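Side-chain contacts in 2-c-methyl-d-erythritol 4-phosphate cytidylyltransferase (PDB 2VSH), which catalyses the transfer of the cytidylyl group of CTP to D-ribitol 5-phosphate, supplying CDP-activated ribitol for teichoic acid precursors: residues R31-L34 against I35-E39; G53-G56 against D57-S60; G83-R86 against N87-I90; V110-D113 against S114-F118; Q172-C176 against K177-D181. All blocks are in the same frame, centred on the assembly; numbering follows the deposited sequence.

Interaction 1 of 5, residues R31-L34 against I35-E39; sequences RPIL and IHTIE
The guanidinium group of Arg31 and the carboxylate of Glu39 meet in a two-pronged salt bridge, their planes only 25° apart although the two side chains cross at about a right angle. NH2 of Arg31 lies 2.6 Å from OE1 of Glu39 and NE lies 2.9 Å from OE2, but both hydrogen bonds are weak because the N-H groups point well off the oxygens, so the pairing is probably mainly electrostatic. Bends at its second and third torsions fold the arginine back along the helix to reach the acid. One face of its guanidinium carries CE1 of His36, set toward the rim, with the ring turned 47° from it; NE2 of this imidazole bonds to the carbonyl of Leu28. Pro32 and Ile35 run side by side, CD of the proline 3.8 Å from CG1 of Ile35. Further along, CG of Leu34 rests 3.9 Å from CD1 of Ile38, and both side chains also touch Val52 of strand 50-54. The backbone carbonyl of Pro32 accepts from His36 N at 3.2 Å. Pro32 is the N-cap residue, and the whole is a strand-to-helix junction opening helix 33-42, where Leu34 packs against the central sheet of this GT-A-type nucleotidyltransferase fold.

Interaction 2 of 5, residues G53-G56 against D57-S60; sequences GVHG and DWVS
His55 ND1 accepts a hydrogen bond from the backbone N of Asp57, which comes to the edge of the imidazole. CG of the histidine stands opposite its own backbone N (chi1 -180°), a setting that carries the ring forward along the chain. The bond is 2.9 Å long with an N-H...N angle of 158°, and the donor lies close to the ring plane. The Asp57 side chain runs alongside the imidazole in the same direction, bringing its OD1 to 3.1 Å from His55 CE1, with carboxylate and ring planes inclined by 37°.

The five-membered ring of Trp58 directs an edge toward the face of His55 in an offset edge-to-face pair, with centroids 5.7 Å apart and planes almost perpendicular; CG of the tryptophan is placed beside its own backbone N. At the root of the side chain, Val54 CG1 packs on Trp58 CB at 3.4 Å, the two side chains crossing at about a right angle. Beyond this stretch Trp58 stacks on Phe25 and meets His61 edge to face.

The backbone closes the turn through Trp58 N, 2.8 Å from His55 O, and a water donates to Gly56 O while accepting from Ser60 N. Trp58 is the N-cap residue of helix 59-69, which follows strand 50-54 in a beta-alpha-beta unit. The acceptor role of ND1 is consistent with a neutral His55 imidazole in this arrangement, its proton probably on NE2.

Interaction 3 of 5, residues G83-R86 against N87-I90; sequences GADR and NTSI
Asp85 OD1 is held by two donors of Thr88: the hydroxyl OG1 at 2.7 Å and the backbone N at 2.9 Å. This is an N-cap, with Asp85 closing the first turn of helix 86-100 inside the segment assigned to CTP binding. The amide meets OD1 nearly head-on, whereas the hydroxyl comes from above the carboxylate plane, 44° out of it. The two side chains cross at about a right angle, and CG of Asp85 sits between its backbone N and carbonyl carbon (chi1 56°), which swings the carboxylate over the helix start. The backbone oxygen of Asp85 then accepts from Ser89 N at 3.1 Å. On the same residue, Ser89 OG receives the backbone N-H of Gly83 in an almost straight bond of 2.9 Å, tying the loop down onto the helix. The guanidinium of Arg86 forms a salt bridge with Asp113, through NH2 to OD1. Thr88 CG2 lies against Gly83 CA at 3.8 Å, while Asn87 and Ile90 extend to Phe179 of helix 176-184. One water links the side chains of the adjacent Arg86 and Asn87, accepting from Arg86 NE at 2.7 Å and donating to Asn87 OD1 at 3.0 Å.

Interaction 4 of 5, residues V110-D113 against S114-F118; sequences VTHD and SVRPF
His112 NE2 donates to Arg116 O across the turn in a bond of 2.8 Å. The bond lies in the ring plane and meets a carbonyl lone pair, which fixes the imidazole's rotation. CB of Arg116 also rests 3.3 Å from NE2 of His112. CG of the histidine points opposite its backbone N (chi1 -174°), which takes the ring to the carbonyl of Arg116.

The side chain of Arg116 is engaged in turn by Asp113. NE of the arginine lies 2.9 Å from OD2 of Asp113 in a salt bridge with an N-H...O angle of 160°, reaching the oxygen on its anti side and somewhat out of the carboxylate plane. The two side chains run alongside each other, and their flat ends are nearly coplanar at 24°, so the acid meets the guanidinium at its edge. An extended course from CG to NE takes the arginine past the aspartate, and its NH1 goes on to the carbonyl of Asn217. The other carboxylate oxygen, OD1, is bound by Arg86 in a further salt bridge, so two arginines hold the two oxygens of this buried carboxylate and set its orientation. A longer bond, Arg116 N to Asp113 O at 3.3 Å, closes the type I beta turn from Asp113 to Arg116.

Strand 108-113, which lies between strands 3-9 and 165-175 in the sheet, thus ends in a turn that includes Ser114, assigned to CTP binding. The loop after the strand packs on helix 33-42 through Ser114 and Pro117, and there Thr37 OG1 bonds to Ser114 O.

Interaction 5 of 5, residues Q172-C176 against K177-D181; sequences QTFRC and KDFMD
Phe174 and Phe179 are brought together by unlike first torsions. CG of Phe174 sits between the backbone N and the carbonyl carbon (chi1 41°), whereas that of Phe179 lies opposite its backbone N. The rings are nearly parallel, with 14° between their planes, but slid so far apart that they barely overlap, their centroids 5.3 Å from each other. The touching is done mainly by Phe174 CE1, which rests 3.6 Å from Phe179 CB and also reaches CD2 of that ring; it is a contact of ring against side-chain root more than of face on face.

Arg175 and Asp178 run side by side in the same direction. Their charged ends stay short of a salt bridge, with NH1 of Arg175 4.5 Å from OD2 of Asp178. A water fills the gap: it donates to Asp178 OD2 at 2.8 Å and accepts from both Arg175 N and Arg175 NH1. The arginine's firmer partners lie elsewhere, with NE in a salt bridge to Glu106 and NH1 bonded to the carbonyl of His134.

Arg175, the N-cap residue, gives its carbonyl oxygen to Phe179 N at 3.1 Å, and Cys176 O takes the N-H of Met180, so the first helical turn forms directly off the strand. Further out, Lys177 NZ pairs with Asp181 OD2 at 2.8 Å on the exposed flank of the helix.

Strand 172-175 and helix 177-181 run at 90° to each other. Phe174 lies over strand 108-113 and meets Phe201 of helix 197-203, while Phe179 packs against Asn87, Ile90 and Ile94 of helix 86-100.

Overall arrangement
Interactions 1 and 4 are buried and touch through a bond between Thr37 and Ser114, whereas interaction 2 is a surface contact and interactions 3 and 5 are partly buried. All but interaction 4 lie where a helix begins, yet they differ in the side-chain chemistry at the junction: a side-chain N-cap in interaction 3, a histidine-to-backbone bond in interaction 2, a salt bridge from the preceding strand to the second turn of the helix in interaction 1 and phenylalanine packing in interaction 5. Interactions 3 and 4 share the charged pair Arg86 and Asp113 close to the CTP-binding residues. Interactions 4 and 5 sit on neighbouring strands, while interactions 1 and 5 occupy opposite sides of the chain's centre.

Interaction 1 of 5, residues R31-L34 against I35-E39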
loop_
_atom_site.group_PDB
_atom_site.type_symbol
_atom_site.label_atom_id
_atom_site.label_comp_id
_atom_site.label_asym_id
_atom_site.label_seq_id
_atom_site.Cartn_x
_atom_site.Cartn_y
_atom_site.Cartn_z
ATOM N N ARG A 31 -1.649 2.727 26.911
ATOM C CA ARG A 31 -3.103 2.784 26.738
ATOM C C ARG A 31 -3.510 2.041 25.472
ATOM O O ARG A 31 -2.743 2.038 24.505
ATOM C CB ARG A 31 -3.553 4.245 26.641
ATOM C CG ARG A 31 -3.718 4.885 28.007
ATOM C CD ARG A 31 -3.369 6.366 28.059
ATOM N NE ARG A 31 -3.535 7.059 26.788
ATOM C CZ ARG A 31 -2.545 7.684 26.159
ATOM N NH1 ARG A 31 -1.322 7.696 26.683
ATOM N NH2 ARG A 31 -2.770 8.300 25.013
ATOM N N PRO A 32 -4.709 1.413 25.475
ATOM C CA PRO A 32 -5.187 0.682 24.296
ATOM C C PRO A 32 -5.281 1.584 23.084
ATOM O O PRO A 32 -5.632 2.771 23.207
ATOM C CB PRO A 32 -6.603 0.220 24.687
ATOM C CG PRO A 32 -6.638 0.260 26.175
ATOM C CD PRO A 32 -5.681 1.366 26.581
ATOM N N ILE A 33 -4.993 1.024 21.914
ATOM C CA ILE A 33 -5.088 1.780 20.666
ATOM C C ILE A 33 -6.414 2.528 20.556
ATOM O O ILE A 33 -6.439 3.721 20.187
ATOM C CB ILE A 33 -4.820 0.870 19.420
ATOM C CG1 ILE A 33 -3.346 0.432 19.411
ATOM C CG2 ILE A 33 -5.154 1.629 18.114
ATOM C CD1 ILE A 33 -3.014 -0.786 18.521
ATOM N N LEU A 34 -7.517 1.848 20.885
ATOM C CA LEU A 34 -8.843 2.462 20.817
ATOM C C LEU A 34 -8.921 3.755 21.625
ATOM O O LEU A 34 -9.552 4.731 21.203
ATOM C CB LEU A 34 -9.928 1.487 21.311
ATOM C CG LEU A 34 -11.353 2.045 21.401
ATOM C CD1 LEU A 34 -11.912 2.504 20.028
ATOM C CD2 LEU A 34 -12.296 1.049 22.076
ATOM N N ILE A 35 -8.285 3.742 22.791
ATOM C CA ILE A 35 -8.281 4.901 23.695
ATOM C C ILE A 35 -7.524 6.093 23.092
ATOM O O ILE A 35 -8.015 7.227 23.152
ATOM C CB ILE A 35 -7.745 4.522 25.086
ATOM C CG1 ILE A 35 -8.730 3.577 25.803
ATOM C CG2 ILE A 35 -7.432 5.780 25.924
ATOM C CD1 ILE A 35 -10.180 4.142 25.990
ATOM N N HIS A 36 -6.348 5.820 22.520
ATOM C CA HIS A 36 -5.560 6.833 21.813
ATOM C C HIS A 36 -6.423 7.529 20.770
ATOM O O HIS A 36 -6.386 8.761 20.628
ATOM C CB HIS A 36 -4.385 6.194 21.073
ATOM C CG HIS A 36 -3.260 5.770 21.953
ATOM N ND1 HIS A 36 -2.290 6.644 22.390
ATOM C CD2 HIS A 36 -2.932 4.558 22.459
ATOM C CE1 HIS A 36 -1.424 5.994 23.146
ATOM N NE2 HIS A 36 -1.789 4.726 23.200
ATOM N N THR A 37 -7.185 6.725 20.029
ATOM C CA THR A 37 -7.999 7.216 18.918
ATOM C C THR A 37 -9.164 8.080 19.428
ATOM O O THR A 37 -9.416 9.176 18.908
ATOM C CB THR A 37 -8.548 6.026 18.068
ATOM O OG1 THR A 37 -7.453 5.249 17.561
ATOM C CG2 THR A 37 -9.375 6.539 16.891
ATOM N N ILE A 38 -9.875 7.588 20.436
ATOM C CA ILE A 38 -10.979 8.354 21.043
ATOM C C ILE A 38 -10.465 9.692 21.615
ATOM O O ILE A 38 -11.098 10.736 21.419
ATOM C CB ILE A 38 -11.708 7.552 22.131
ATOM C CG1 ILE A 38 -12.463 6.365 21.528
ATOM C CG2 ILE A 38 -12.697 8.452 22.894
ATOM C CD1 ILE A 38 -13.000 5.361 22.580
ATOM N N GLU A 39 -9.309 9.638 22.283
ATOM C CA GLU A 39 -8.608 10.824 22.815
ATOM C C GLU A 39 -8.450 11.958 21.812
ATOM O O GLU A 39 -8.637 13.110 22.163
ATOM C CB GLU A 39 -7.210 10.459 23.325
ATOM C CG GLU A 39 -7.174 10.043 24.787
ATOM C CD GLU A 39 -5.807 9.529 25.212
ATOM O OE1 GLU A 39 -4.836 9.680 24.431
ATOM O OE2 GLU A 39 -5.700 8.971 26.328
#

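Interaction 2 of 5, residues G53-G56 against D57-S60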
loop_
_atom_site.group_PDB
_atom_site.type_symbol
_atom_site.label_atom_id
_atom_site.label_comp_id
_atom_site.label_asym_id
_atom_site.label_seq_id
_atom_site.Cartn_x
_atom_site.Cartn_y
_atom_site.Cartn_z
ATOM N N GLY A 53 -18.567 2.094 17.631
ATOM C CA GLY A 53 -19.187 0.830 17.240
ATOM C C GLY A 53 -18.247 -0.318 17.533
ATOM O O GLY A 53 -17.189 -0.419 16.941
ATOM N N VAL A 54 -18.646 -1.188 18.446
ATOM C CA VAL A 54 -17.819 -2.324 18.860
ATOM C C VAL A 54 -18.607 -3.617 18.645
ATOM O O VAL A 54 -19.835 -3.623 18.703
ATOM C CB VAL A 54 -17.386 -2.161 20.356
ATOM C CG1 VAL A 54 -16.747 -3.393 20.884
ATOM C CG2 VAL A 54 -16.405 -0.999 20.509
ATOM N N HIS A 55 -17.894 -4.714 18.394
ATOM C CA HIS A 55 -18.512 -6.027 18.334
ATOM C C HIS A 55 -19.312 -6.223 19.619
ATOM O O HIS A 55 -18.833 -5.903 20.713
ATOM C CB HIS A 55 -17.430 -7.094 18.167
ATOM C CG HIS A 55 -17.950 -8.493 18.089
ATOM N ND1 HIS A 55 -18.567 -9.121 19.150
ATOM C CD2 HIS A 55 -17.907 -9.405 17.088
ATOM C CE1 HIS A 55 -18.892 -10.354 18.805
ATOM N NE2 HIS A 55 -18.503 -10.554 17.559
ATOM N N GLY A 56 -20.535 -6.735 19.483
ATOM C CA GLY A 56 -21.440 -6.925 20.621
ATOM C C GLY A 56 -20.838 -7.605 21.841
ATOM O O GLY A 56 -21.187 -7.271 22.974
ATOM N N ASP A 57 -19.933 -8.558 21.621
ATOM C CA ASP A 57 -19.291 -9.269 22.725
ATOM C C ASP A 57 -18.280 -8.419 23.499
ATOM O O ASP A 57 -17.923 -8.774 24.627
ATOM C CB ASP A 57 -18.611 -10.555 22.238
ATOM C CG ASP A 57 -19.605 -11.659 21.910
ATOM O OD1 ASP A 57 -19.290 -12.450 21.004
ATOM O OD2 ASP A 57 -20.688 -11.745 22.540
ATOM N N TRP A 58 -17.839 -7.314 22.894
ATOM C CA TRP A 58 -16.798 -6.446 23.458
ATOM C C TRP A 58 -17.327 -5.082 23.919
ATOM O O TRP A 58 -16.551 -4.212 24.316
ATOM C CB TRP A 58 -15.646 -6.247 22.459
ATOM C CG TRP A 58 -14.887 -7.506 22.154
ATOM C CD1 TRP A 58 -15.246 -8.480 21.268
ATOM C CD2 TRP A 58 -13.646 -7.934 22.746
ATOM N NE1 TRP A 58 -14.303 -9.492 21.266
ATOM C CE2 TRP A 58 -13.307 -9.177 22.155
ATOM C CE3 TRP A 58 -12.782 -7.382 23.702
ATOM C CZ2 TRP A 58 -12.137 -9.885 22.494
ATOM C CZ3 TRP A 58 -11.615 -8.079 24.036
ATOM C CH2 TRP A 58 -11.312 -9.327 23.440
ATOM N N VAL A 59 -18.645 -4.893 23.870
ATOM C CA VAL A 59 -19.237 -3.635 24.315
ATOM C C VAL A 59 -18.895 -3.307 25.781
ATOM O O VAL A 59 -18.392 -2.220 26.063
ATOM C CB VAL A 59 -20.766 -3.569 24.013
ATOM C CG1 VAL A 59 -21.426 -2.415 24.753
ATOM C CG2 VAL A 59 -20.994 -3.423 22.513
ATOM N N SER A 60 -19.138 -4.230 26.709
ATOM C CA SER A 60 -18.864 -3.924 28.120
ATOM C C SER A 60 -17.360 -3.745 28.373
ATOM O O SER A 60 -16.962 -2.956 29.231
ATOM C CB SER A 60 -19.480 -4.947 29.072
ATOM O OG SER A 60 -18.794 -6.176 29.037
HETATM O O HOH W 1 -20.389 -6.702 25.813
#

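Interaction 3 of 5, residues G83-R86 against N87-I90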
loop_
_atom_site.group_PDB
_atom_site.type_symbol
_atom_site.label_atom_id
_atom_site.label_comp_id
_atom_site.label_asym_id
_atom_site.label_seq_id
_atom_site.Cartn_x
_atom_site.Cartn_y
_atom_site.Cartn_z
ATOM N N GLY A 83 -21.601 -3.771 13.553
ATOM C CA GLY A 83 -22.179 -4.770 12.670
ATOM C C GLY A 83 -21.124 -5.657 12.053
ATOM O O GLY A 83 -19.940 -5.543 12.380
ATOM N N ALA A 84 -21.567 -6.520 11.141
ATOM C CA ALA A 84 -20.710 -7.525 10.510
ATOM C C ALA A 84 -19.688 -6.943 9.523
ATOM O O ALA A 84 -18.701 -7.589 9.189
ATOM C CB ALA A 84 -21.563 -8.586 9.842
ATOM N N ASP A 85 -19.927 -5.728 9.049
ATOM C CA ASP A 85 -18.985 -5.065 8.154
ATOM C C ASP A 85 -18.982 -3.580 8.484
ATOM O O ASP A 85 -19.838 -3.127 9.252
ATOM C CB ASP A 85 -19.331 -5.349 6.674
ATOM C CG ASP A 85 -20.758 -4.956 6.296
ATOM O OD1 ASP A 85 -21.250 -3.899 6.718
ATOM O OD2 ASP A 85 -21.390 -5.709 5.536
ATOM N N ARG A 86 -18.033 -2.818 7.942
ATOM C CA ARG A 86 -17.940 -1.418 8.316
ATOM C C ARG A 86 -19.225 -0.608 8.074
ATOM O O ARG A 86 -19.591 0.197 8.919
ATOM C CB ARG A 86 -16.708 -0.708 7.726
ATOM C CG ARG A 86 -16.490 -0.858 6.217
ATOM C CD ARG A 86 -15.142 -0.235 5.748
ATOM N NE ARG A 86 -14.916 1.090 6.345
ATOM C CZ ARG A 86 -13.919 1.402 7.170
ATOM N NH1 ARG A 86 -12.994 0.494 7.495
ATOM N NH2 ARG A 86 -13.838 2.642 7.659
ATOM N N ASN A 87 -19.903 -0.818 6.939
ATOM C CA ASN A 87 -21.096 -0.011 6.626
ATOM C C ASN A 87 -22.275 -0.322 7.555
ATOM O O ASN A 87 -23.072 0.550 7.868
ATOM C CB ASN A 87 -21.511 -0.185 5.158
ATOM C CG ASN A 87 -20.644 0.620 4.203
ATOM O OD1 ASN A 87 -20.120 1.676 4.554
ATOM N ND2 ASN A 87 -20.476 0.109 2.994
ATOM N N THR A 88 -22.380 -1.575 7.989
ATOM C CA THR A 88 -23.396 -1.951 8.968
ATOM C C THR A 88 -23.064 -1.280 10.305
ATOM O O THR A 88 -23.952 -0.895 11.038
ATOM C CB THR A 88 -23.512 -3.488 9.123
ATOM O OG1 THR A 88 -23.669 -4.079 7.831
ATOM C CG2 THR A 88 -24.750 -3.864 9.955
ATOM N N SER A 89 -21.779 -1.143 10.606
ATOM C CA SER A 89 -21.359 -0.462 11.831
ATOM C C SER A 89 -21.690 1.020 11.734
ATOM O O SER A 89 -22.189 1.612 12.697
ATOM C CB SER A 89 -19.865 -0.672 12.105
ATOM O OG SER A 89 -19.620 -2.021 12.452
ATOM N N ILE A 90 -21.448 1.618 10.572
ATOM C CA ILE A 90 -21.831 3.033 10.369
ATOM C C ILE A 90 -23.338 3.251 10.588
ATOM O O ILE A 90 -23.733 4.153 11.327
ATOM C CB ILE A 90 -21.358 3.586 9.006
ATOM C CG1 ILE A 90 -19.817 3.598 8.962
ATOM C CG2 ILE A 90 -21.890 5.005 8.801
ATOM C CD1 ILE A 90 -19.203 3.789 7.584
HETATM O O HOH W 2 -17.204 2.137 5.253
#

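Interaction 4 of 5, residues V110-D113 against S114-F118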
loop_
_atom_site.group_PDB
_atom_site.type_symbol
_atom_site.label_atom_id
_atom_site.label_comp_id
_atom_site.label_asym_id
_atom_site.label_seq_id
_atom_site.Cartn_x
_atom_site.Cartn_y
_atom_site.Cartn_z
ATOM N N VAL A 110 -18.404 12.174 11.504
ATOM C CA VAL A 110 -17.011 11.977 11.103
ATOM C C VAL A 110 -16.631 10.537 11.455
ATOM O O VAL A 110 -16.341 10.237 12.616
ATOM C CB VAL A 110 -16.051 13.007 11.798
ATOM C CG1 VAL A 110 -14.588 12.799 11.354
ATOM C CG2 VAL A 110 -16.462 14.451 11.496
ATOM N N THR A 111 -16.658 9.641 10.457
ATOM C CA THR A 111 -16.333 8.232 10.663
ATOM C C THR A 111 -14.831 7.977 10.547
ATOM O O THR A 111 -14.154 8.580 9.714
ATOM C CB THR A 111 -17.105 7.260 9.701
ATOM O OG1 THR A 111 -16.608 7.389 8.361
ATOM C CG2 THR A 111 -18.619 7.519 9.740
ATOM N N HIS A 112 -14.309 7.088 11.401
ATOM C CA HIS A 112 -12.867 6.889 11.491
ATOM C C HIS A 112 -12.550 5.517 12.087
ATOM O O HIS A 112 -13.219 5.079 13.028
ATOM C CB HIS A 112 -12.232 8.013 12.346
ATOM C CG HIS A 112 -10.735 7.981 12.375
ATOM N ND1 HIS A 112 -9.964 8.257 11.266
ATOM C CD2 HIS A 112 -9.867 7.690 13.377
ATOM C CE1 HIS A 112 -8.683 8.155 11.588
ATOM N NE2 HIS A 112 -8.598 7.796 12.858
ATOM N N ASP A 113 -11.540 4.849 11.533
ATOM C CA ASP A 113 -11.075 3.539 12.026
ATOM C C ASP A 113 -10.545 3.645 13.449
ATOM O O ASP A 113 -9.740 4.528 13.730
ATOM C CB ASP A 113 -9.914 3.032 11.165
ATOM C CG ASP A 113 -10.322 2.691 9.745
ATOM O OD1 ASP A 113 -11.489 2.304 9.517
ATOM O OD2 ASP A 113 -9.457 2.795 8.854
ATOM N N SER A 114 -10.925 2.706 14.320
ATOM C CA SER A 114 -10.371 2.659 15.687
ATOM C C SER A 114 -8.864 2.470 15.711
ATOM O O SER A 114 -8.203 2.953 16.628
ATOM C CB SER A 114 -11.009 1.544 16.508
ATOM O OG SER A 114 -10.707 0.301 15.916
ATOM N N VAL A 115 -8.336 1.754 14.714
ATOM C CA VAL A 115 -6.899 1.431 14.652
ATOM C C VAL A 115 -6.059 2.456 13.889
ATOM O O VAL A 115 -4.934 2.174 13.447
ATOM C CB VAL A 115 -6.648 0.023 14.089
ATOM C CG1 VAL A 115 -7.088 -1.041 15.103
ATOM C CG2 VAL A 115 -7.335 -0.149 12.700
ATOM N N ARG A 116 -6.608 3.648 13.755
ATOM C CA ARG A 116 -5.871 4.788 13.227
ATOM C C ARG A 116 -5.683 5.844 14.331
ATOM O O ARG A 116 -6.328 6.891 14.297
ATOM C CB ARG A 116 -6.582 5.382 12.022
ATOM C CG ARG A 116 -6.385 4.590 10.722
ATOM C CD ARG A 116 -6.921 5.371 9.535
ATOM N NE ARG A 116 -7.144 4.500 8.379
ATOM C CZ ARG A 116 -6.288 4.320 7.376
ATOM N NH1 ARG A 116 -5.123 4.941 7.359
ATOM N NH2 ARG A 116 -6.599 3.502 6.380
ATOM N N PRO A 117 -4.800 5.561 15.316
ATOM C CA PRO A 117 -4.658 6.480 16.464
ATOM C C PRO A 117 -3.909 7.787 16.170
ATOM O O PRO A 117 -3.885 8.677 17.043
ATOM C CB PRO A 117 -3.893 5.645 17.494
ATOM C CG PRO A 117 -3.117 4.659 16.692
ATOM C CD PRO A 117 -3.891 4.407 15.415
ATOM N N PHE A 118 -3.320 7.919 14.973
ATOM C CA PHE A 118 -2.477 9.089 14.683
ATOM C C PHE A 118 -3.197 10.187 13.908
ATOM O O PHE A 118 -2.558 11.087 13.351
ATOM C CB PHE A 118 -1.192 8.678 13.965
ATOM C CG PHE A 118 -0.384 7.677 14.735
ATOM C CD1 PHE A 118 0.242 8.038 15.927
ATOM C CD2 PHE A 118 -0.257 6.373 14.277
ATOM C CE1 PHE A 118 0.983 7.095 16.664
ATOM C CE2 PHE A 118 0.490 5.425 15.002
ATOM C CZ PHE A 118 1.111 5.797 16.186
HETATM O O HOH W 3 -9.487 2.052 6.527
#

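Interaction 5 of 5, residues Q172-C176 against K177-D181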
loop_
_atom_site.group_PDB
_atom_site.type_symbol
_atom_site.label_atom_id
_atom_site.label_comp_id
_atom_site.label_asym_id
_atom_site.label_seq_id
_atom_site.Cartn_x
_atom_site.Cartn_y
_atom_site.Cartn_z
ATOM N N GLN A 172 -13.881 9.501 6.965
ATOM C CA GLN A 172 -14.833 9.650 5.890
ATOM C C GLN A 172 -16.053 10.310 6.523
ATOM O O GLN A 172 -16.606 9.807 7.510
ATOM C CB GLN A 172 -15.177 8.291 5.279
ATOM C CG GLN A 172 -13.965 7.571 4.727
ATOM C CD GLN A 172 -14.277 6.243 4.038
ATOM O OE1 GLN A 172 -13.660 5.911 3.031
ATOM N NE2 GLN A 172 -15.215 5.478 4.587
ATOM N N THR A 173 -16.454 11.447 5.963
ATOM C CA THR A 173 -17.383 12.355 6.631
ATOM C C THR A 173 -18.579 12.691 5.735
ATOM O O THR A 173 -18.431 12.938 4.539
ATOM C CB THR A 173 -16.636 13.648 7.077
ATOM O OG1 THR A 173 -15.567 13.272 7.955
ATOM C CG2 THR A 173 -17.567 14.637 7.795
ATOM N N PHE A 174 -19.771 12.686 6.327
ATOM C CA PHE A 174 -20.994 12.867 5.568
ATOM C C PHE A 174 -22.199 13.088 6.486
ATOM O O PHE A 174 -22.139 12.803 7.676
ATOM C CB PHE A 174 -21.221 11.652 4.624
ATOM C CG PHE A 174 -20.905 10.320 5.248
ATOM C CD1 PHE A 174 -21.734 9.773 6.221
ATOM C CD2 PHE A 174 -19.775 9.606 4.859
ATOM C CE1 PHE A 174 -21.423 8.543 6.806
ATOM C CE2 PHE A 174 -19.471 8.382 5.432
ATOM C CZ PHE A 174 -20.295 7.852 6.411
ATOM N N ARG A 175 -23.295 13.582 5.918
ATOM C CA ARG A 175 -24.544 13.751 6.667
ATOM C C ARG A 175 -25.100 12.376 6.977
ATOM O O ARG A 175 -25.110 11.493 6.115
ATOM C CB ARG A 175 -25.540 14.594 5.871
ATOM C CG ARG A 175 -25.170 16.078 5.835
ATOM C CD ARG A 175 -25.720 16.826 4.624
ATOM N NE ARG A 175 -25.004 18.098 4.528
ATOM C CZ ARG A 175 -23.859 18.297 3.869
ATOM N NH1 ARG A 175 -23.271 17.327 3.183
ATOM N NH2 ARG A 175 -23.297 19.490 3.899
ATOM N N CYS A 176 -25.496 12.178 8.233
ATOM C CA CYS A 176 -26.025 10.895 8.703
ATOM C C CYS A 176 -27.206 10.429 7.858
ATOM O O CYS A 176 -27.234 9.280 7.451
ATOM C CB CYS A 176 -26.483 11.021 10.155
ATOM S SG CYS A 176 -25.168 11.403 11.344
ATOM N N LYS A 177 -28.169 11.328 7.610
ATOM C CA LYS A 177 -29.365 11.021 6.807
ATOM C C LYS A 177 -28.979 10.600 5.396
ATOM O O LYS A 177 -29.538 9.621 4.869
ATOM C CB LYS A 177 -30.326 12.221 6.756
ATOM C CG LYS A 177 -31.721 11.926 6.174
ATOM C CD LYS A 177 -32.521 13.222 5.960
ATOM C CE LYS A 177 -33.936 12.989 5.365
ATOM N NZ LYS A 177 -33.970 12.351 4.009
ATOM N N ASP A 178 -28.010 11.315 4.806
ATOM C CA ASP A 178 -27.522 11.010 3.469
ATOM C C ASP A 178 -26.977 9.589 3.370
ATOM O O ASP A 178 -27.321 8.863 2.431
ATOM C CB ASP A 178 -26.453 12.000 3.020
ATOM C CG ASP A 178 -27.035 13.323 2.553
ATOM O OD1 ASP A 178 -28.266 13.532 2.694
ATOM O OD2 ASP A 178 -26.253 14.146 2.051
ATOM N N PHE A 179 -26.138 9.187 4.324
ATOM C CA PHE A 179 -25.645 7.812 4.333
ATOM C C PHE A 179 -26.793 6.807 4.459
ATOM O O PHE A 179 -26.814 5.808 3.744
ATOM C CB PHE A 179 -24.622 7.577 5.448
ATOM C CG PHE A 179 -24.171 6.149 5.553
ATOM C CD1 PHE A 179 -24.885 5.237 6.333
ATOM C CD2 PHE A 179 -23.043 5.707 4.858
ATOM C CE1 PHE A 179 -24.479 3.913 6.438
ATOM C CE2 PHE A 179 -22.626 4.380 4.956
ATOM C CZ PHE A 179 -23.349 3.480 5.737
ATOM N N MET A 180 -27.729 7.058 5.375
ATOM C CA MET A 180 -28.867 6.152 5.549
ATOM C C MET A 180 -29.688 5.971 4.284
ATOM O O MET A 180 -29.971 4.841 3.889
ATOM C CB MET A 180 -29.766 6.583 6.714
ATOM C CG MET A 180 -29.039 6.595 8.050
ATOM S SD MET A 180 -28.565 4.951 8.649
ATOM C CE MET A 180 -30.061 4.485 9.526
ATOM N N ASP A 181 -30.070 7.081 3.652
ATOM C CA ASP A 181 -30.822 7.031 2.411
ATOM C C ASP A 181 -30.132 6.233 1.292
ATOM O O ASP A 181 -30.755 5.381 0.666
ATOM C CB ASP A 181 -31.164 8.455 1.948
ATOM C CG ASP A 181 -32.163 9.140 2.872
ATOM O OD1 ASP A 181 -32.801 8.423 3.679
ATOM O OD2 ASP A 181 -32.318 10.379 2.797
HETATM O O HOH W 4 -23.752 14.413 3.208
#